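Local coordinates for hypothetical protein PAE2307 (Pyrobaculum aerophilum, PDB 1WVQ) that is of uncertain function but probably acts as an adenosine-specific kinase, belonging to an ancient conserved family linked to stable histidine phosphorylation, at residues A[17-22]-A[90-95]; A[46-51]-A[64-69]. All blocks are in the same frame, centred on the assembly; numbering follows the deposited sequence.

Contact 1 of 2, residues A[17-22]-A[90-95]; sequences QGTNVI and YIRNAW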
# COMPACT_ATOMS: atom_id res chain seq x y z
N GLN A 17 5.50 -22.07 22.91
CA GLN A 17 6.12 -20.84 23.39
C GLN A 17 7.18 -20.41 22.38
O GLN A 17 7.97 -21.23 21.90
CB GLN A 17 6.76 -21.06 24.77
CG GLN A 17 7.29 -19.79 25.43
CD GLN A 17 6.24 -18.70 25.56
OE1 GLN A 17 5.14 -18.92 26.07
NE2 GLN A 17 6.59 -17.49 25.11
N GLY A 18 7.20 -19.12 22.06
CA GLY A 18 8.17 -18.61 21.12
C GLY A 18 7.62 -18.54 19.71
O GLY A 18 8.31 -18.11 18.79
N THR A 19 6.38 -18.99 19.51
CA THR A 19 5.81 -18.94 18.17
C THR A 19 4.58 -18.05 18.15
O THR A 19 4.00 -17.71 19.18
CB THR A 19 5.37 -20.33 17.66
OG1 THR A 19 4.18 -20.76 18.35
CG2 THR A 19 6.47 -21.35 17.87
N ASN A 20 4.22 -17.65 16.94
CA ASN A 20 3.02 -16.86 16.70
C ASN A 20 2.34 -17.54 15.54
O ASN A 20 2.99 -18.16 14.71
CB ASN A 20 3.35 -15.42 16.30
CG ASN A 20 3.62 -14.52 17.49
OD1 ASN A 20 4.73 -14.49 18.02
ND2 ASN A 20 2.60 -13.79 17.91
N VAL A 21 1.02 -17.44 15.50
CA VAL A 21 0.26 -18.04 14.42
C VAL A 21 -0.51 -16.94 13.70
O VAL A 21 -0.95 -15.96 14.32
CB VAL A 21 -0.73 -19.12 14.94
CG1 VAL A 21 -1.87 -18.48 15.73
CG2 VAL A 21 -1.26 -19.95 13.78
N ILE A 22 -0.62 -17.08 12.38
CA ILE A 22 -1.36 -16.14 11.55
C ILE A 22 -2.28 -17.04 10.73
O ILE A 22 -1.81 -17.97 10.06
CB ILE A 22 -0.42 -15.35 10.60
CG1 ILE A 22 0.53 -14.47 11.43
CG2 ILE A 22 -1.24 -14.45 9.68
CD1 ILE A 22 1.65 -13.84 10.62
N TYR A 90 2.91 -20.38 10.90
CA TYR A 90 3.50 -20.42 12.24
C TYR A 90 4.90 -19.85 12.05
O TYR A 90 5.63 -20.26 11.14
CB TYR A 90 3.60 -21.84 12.79
CG TYR A 90 2.34 -22.34 13.49
CD1 TYR A 90 1.34 -23.00 12.78
CD2 TYR A 90 2.17 -22.18 14.86
CE1 TYR A 90 0.21 -23.50 13.42
CE2 TYR A 90 1.04 -22.68 15.52
CZ TYR A 90 0.06 -23.34 14.79
OH TYR A 90 -1.03 -23.89 15.43
N ILE A 91 5.28 -18.89 12.90
CA ILE A 91 6.59 -18.27 12.80
C ILE A 91 7.35 -18.18 14.12
O ILE A 91 6.77 -18.02 15.19
CB ILE A 91 6.51 -16.82 12.26
CG1 ILE A 91 5.44 -16.03 13.02
CG2 ILE A 91 6.26 -16.82 10.76
CD1 ILE A 91 5.46 -14.54 12.73
N ARG A 92 8.67 -18.30 13.99
CA ARG A 92 9.62 -18.18 15.09
C ARG A 92 10.69 -17.22 14.58
O ARG A 92 10.92 -17.11 13.37
CB ARG A 92 10.30 -19.52 15.40
CG ARG A 92 9.48 -20.51 16.22
CD ARG A 92 10.33 -21.76 16.47
NE ARG A 92 9.60 -22.84 17.13
CZ ARG A 92 9.29 -22.88 18.42
NH1 ARG A 92 9.64 -21.88 19.23
NH2 ARG A 92 8.61 -23.91 18.90
N ASN A 93 11.35 -16.53 15.50
CA ASN A 93 12.42 -15.59 15.18
C ASN A 93 11.97 -14.42 14.33
O ASN A 93 12.73 -13.86 13.54
CB ASN A 93 13.57 -16.34 14.51
CG ASN A 93 14.02 -17.53 15.32
OD1 ASN A 93 14.30 -17.40 16.52
ND2 ASN A 93 14.07 -18.69 14.69
N ALA A 94 10.70 -14.06 14.52
CA ALA A 94 10.06 -12.96 13.83
C ALA A 94 8.69 -12.81 14.48
O ALA A 94 8.10 -13.79 14.92
CB ALA A 94 9.91 -13.26 12.34
N TRP A 95 8.19 -11.58 14.54
CA TRP A 95 6.88 -11.30 15.11
C TRP A 95 5.93 -10.97 13.97
O TRP A 95 6.36 -10.57 12.89
CB TRP A 95 6.95 -10.09 16.06
CG TRP A 95 7.61 -10.39 17.37
CD1 TRP A 95 7.08 -11.10 18.41
CD2 TRP A 95 8.90 -9.96 17.79
NE1 TRP A 95 7.97 -11.14 19.45
CE2 TRP A 95 9.10 -10.45 19.10
CE3 TRP A 95 9.92 -9.20 17.19
CZ2 TRP A 95 10.28 -10.21 19.82
CZ3 TRP A 95 11.09 -8.96 17.91
CH2 TRP A 95 11.26 -9.47 19.21
O HOH W 1 10.78 -17.08 18.24
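V21 and Y90 meet side by side where two neighbouring antiparallel strands, 20-25 and 87-92, join inside a five-stranded sheet. They form a non-hydrogen-bonded pair, and this is the tight part of the contact. A CH-pi contact holds the two side chains: V21 CG2 sits 3.8 Å from the centroid of the Y90 ring, over the face. The approach is only 12° off the ring normal. V21 places this methyl by turning it anti to its own backbone N (chi1 70°, measured to CG1). The far end of the ring is held by a hydrogen bond from Y90 OH to P14 O. Helix 68-81 adds L73 and L77 to the packing around this tyrosine. N20 and I91 are the hydrogen-bonded pair next along the strands. I91 N donates to N20 O at 3.0 Å, and N20 N donates back to I91 O. On their face of the sheet N20 CB touches I91 CG1 at 3.9 Å.

Close packing continues at T19, whose CG2 lies over the middle of the R92 guanidinium, 3.3 Å from R92 CZ. Beyond it, R92 NH1 gives a slightly bent bond of 3.2 Å to Q17 O, tilted out of the guanidinium plane. R92 NH2 has its own partner, a salt bridge to E69.

The loop ends are looser and more exposed. W95 CD1 comes no nearer than 4.1 Å to N20 OD1, with ring and amide planes 74° apart, and its ring also packs on P44 of the second subunit. G18 turns the loop with a positive phi, a backbone shape that suits glycine. Direct strand pairing has ended here. A water links the two segments instead, donating to G18 O at 2.7 Å and accepting from N93 N at 2.9 Å.

Contact 2 of 2, residues A[46-51]-A[64-69]; sequences VKFGIA and EANDEE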
# COMPACT_ATOMS: atom_id res chain seq x y z
N VAL A 46 14.02 -15.62 9.92
CA VAL A 46 12.71 -16.17 10.22
C VAL A 46 12.61 -17.68 9.98
O VAL A 46 13.14 -18.20 9.00
CB VAL A 46 11.59 -15.46 9.39
CG1 VAL A 46 11.78 -15.73 7.89
CG2 VAL A 46 10.21 -15.93 9.86
N LYS A 47 11.96 -18.37 10.91
CA LYS A 47 11.72 -19.80 10.79
C LYS A 47 10.21 -19.88 10.66
O LYS A 47 9.49 -19.20 11.39
CB LYS A 47 12.20 -20.56 12.02
CG LYS A 47 13.72 -20.53 12.20
CD LYS A 47 14.43 -21.08 10.97
CE LYS A 47 15.95 -21.07 11.15
NZ LYS A 47 16.67 -21.36 9.88
N PHE A 48 9.72 -20.69 9.74
CA PHE A 48 8.28 -20.73 9.54
C PHE A 48 7.76 -21.99 8.88
O PHE A 48 8.52 -22.80 8.34
CB PHE A 48 7.87 -19.55 8.65
CG PHE A 48 8.52 -19.60 7.29
CD1 PHE A 48 9.83 -19.15 7.12
CD2 PHE A 48 7.87 -20.19 6.22
CE1 PHE A 48 10.48 -19.29 5.89
CE2 PHE A 48 8.51 -20.34 4.98
CZ PHE A 48 9.82 -19.89 4.82
N GLY A 49 6.44 -22.12 8.91
CA GLY A 49 5.75 -23.21 8.28
C GLY A 49 4.49 -22.56 7.74
O GLY A 49 3.84 -21.80 8.45
N ILE A 50 4.16 -22.82 6.47
CA ILE A 50 2.95 -22.25 5.89
C ILE A 50 2.18 -23.35 5.16
O ILE A 50 2.76 -24.15 4.44
CB ILE A 50 3.28 -21.05 4.92
CG1 ILE A 50 1.99 -20.49 4.30
CG2 ILE A 50 4.29 -21.47 3.87
CD1 ILE A 50 1.53 -21.17 3.01
N ALA A 51 0.88 -23.40 5.41
CA ALA A 51 0.02 -24.39 4.78
C ALA A 51 -1.22 -23.69 4.23
O ALA A 51 -1.73 -22.75 4.84
CB ALA A 51 -0.37 -25.47 5.78
N GLU A 64 4.94 -25.10 2.49
CA GLU A 64 6.34 -24.72 2.33
C GLU A 64 6.83 -24.41 3.74
O GLU A 64 6.04 -24.00 4.59
CB GLU A 64 6.49 -23.46 1.47
CG GLU A 64 6.08 -23.60 0.00
CD GLU A 64 6.96 -24.56 -0.79
OE1 GLU A 64 8.10 -24.83 -0.35
OE2 GLU A 64 6.51 -25.03 -1.86
N ALA A 65 8.12 -24.59 4.00
CA ALA A 65 8.65 -24.32 5.33
C ALA A 65 10.16 -24.50 5.40
O ALA A 65 10.74 -25.21 4.58
CB ALA A 65 7.99 -25.25 6.35
N ASN A 66 10.79 -23.85 6.37
CA ASN A 66 12.23 -23.98 6.55
C ASN A 66 12.48 -24.52 7.95
O ASN A 66 13.60 -24.49 8.47
CB ASN A 66 12.96 -22.65 6.32
CG ASN A 66 12.67 -21.61 7.40
OD1 ASN A 66 11.82 -21.81 8.27
ND2 ASN A 66 13.38 -20.49 7.33
N ASP A 67 11.41 -25.03 8.56
CA ASP A 67 11.44 -25.61 9.89
C ASP A 67 10.35 -26.69 9.91
O ASP A 67 9.16 -26.38 9.76
CB ASP A 67 11.14 -24.54 10.94
CG ASP A 67 11.16 -25.08 12.36
OD1 ASP A 67 10.43 -26.05 12.65
OD2 ASP A 67 11.89 -24.51 13.19
N GLU A 68 10.75 -27.94 10.07
CA GLU A 68 9.79 -29.04 10.05
C GLU A 68 8.75 -29.02 11.16
O GLU A 68 7.61 -29.46 10.96
CB GLU A 68 10.52 -30.38 10.05
CG GLU A 68 11.35 -30.59 8.79
CD GLU A 68 10.55 -30.38 7.51
OE1 GLU A 68 9.47 -30.99 7.36
OE2 GLU A 68 11.00 -29.59 6.65
N GLU A 69 9.12 -28.53 12.33
CA GLU A 69 8.18 -28.46 13.44
C GLU A 69 7.04 -27.52 13.05
O GLU A 69 5.87 -27.84 13.18
CB GLU A 69 8.88 -27.94 14.70
CG GLU A 69 7.94 -27.67 15.87
CD GLU A 69 8.60 -26.81 16.94
OE1 GLU A 69 8.89 -25.63 16.64
OE2 GLU A 69 8.83 -27.32 18.06
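N66 reaches across to V46 and F48 at the end of a beta hairpin made by antiparallel strands 47-53 and 60-65. It buries the most surface here, and its side-chain amide carries the backbone pairing on past the strand. N66 ND2 donates to V46 O at 2.8 Å in an almost straight bond, and the acceptor lies in the amide plane. N66 OD1 accepts from F48 N, also at 2.8 Å, with the donor tilted from the carbonyl plane. The two bonds span K47 and fix the rotation of the amide. The N66 side chain can do this because CG lies between the backbone N and the carbonyl carbon (chi1 69°). Its backbone adds a third bond, from N66 N to F48 O.

F48 comes second. Its side chain and that of N66 cross at about a right angle, but the ring and amide planes are only 39° apart. F48 CE1 touches N66 ND2 at 3.5 Å. The same ring also packs on L39 and V40 of helix 31-40 and on I91 of the neighbouring strand 87-92.

E64 forms the hydrogen-bonded pair with I50. I50 N donates to E64 O at 2.9 Å, nearly in line with the carbonyl bond (175°). E64 N returns a bond to I50 O. E64 CB rests on I50 CG2, but the chain bends at chi2 and its carboxylate leads away. E64 OE2 makes salt bridges with R152 and R155 of the third subunit, so this edge of the hairpin lies at a subunit interface.

Between E64 and N66, A65 forms a non-hydrogen-bonded pair with G49. Just after N66 the chain enters helix 68-81, and D67 is its N-cap: D67 OD1 accepts from L70 N and, weakly, from E69 N.

In the fold
Contacts 1 and 2 lie on the same five-stranded antiparallel sheet, with centres 10 Å apart. Strands 47-53 and 87-92 are neighbours in it, and R92 N probably bonds to K47 O. The segments follow one another as 17-22, 46-51, 64-69 and 90-95, so both halves of contact 2 fall between the halves of contact 1. Helix 68-81 starts at contact 2 and leads to strand 87-92 of contact 1. The salt bridge between the two contacts ties that strand back to the start of the helix. H85, seen as a phosphohistidine, lies in the link between this helix and strand, so it is flanked in sequence by elements of both contacts.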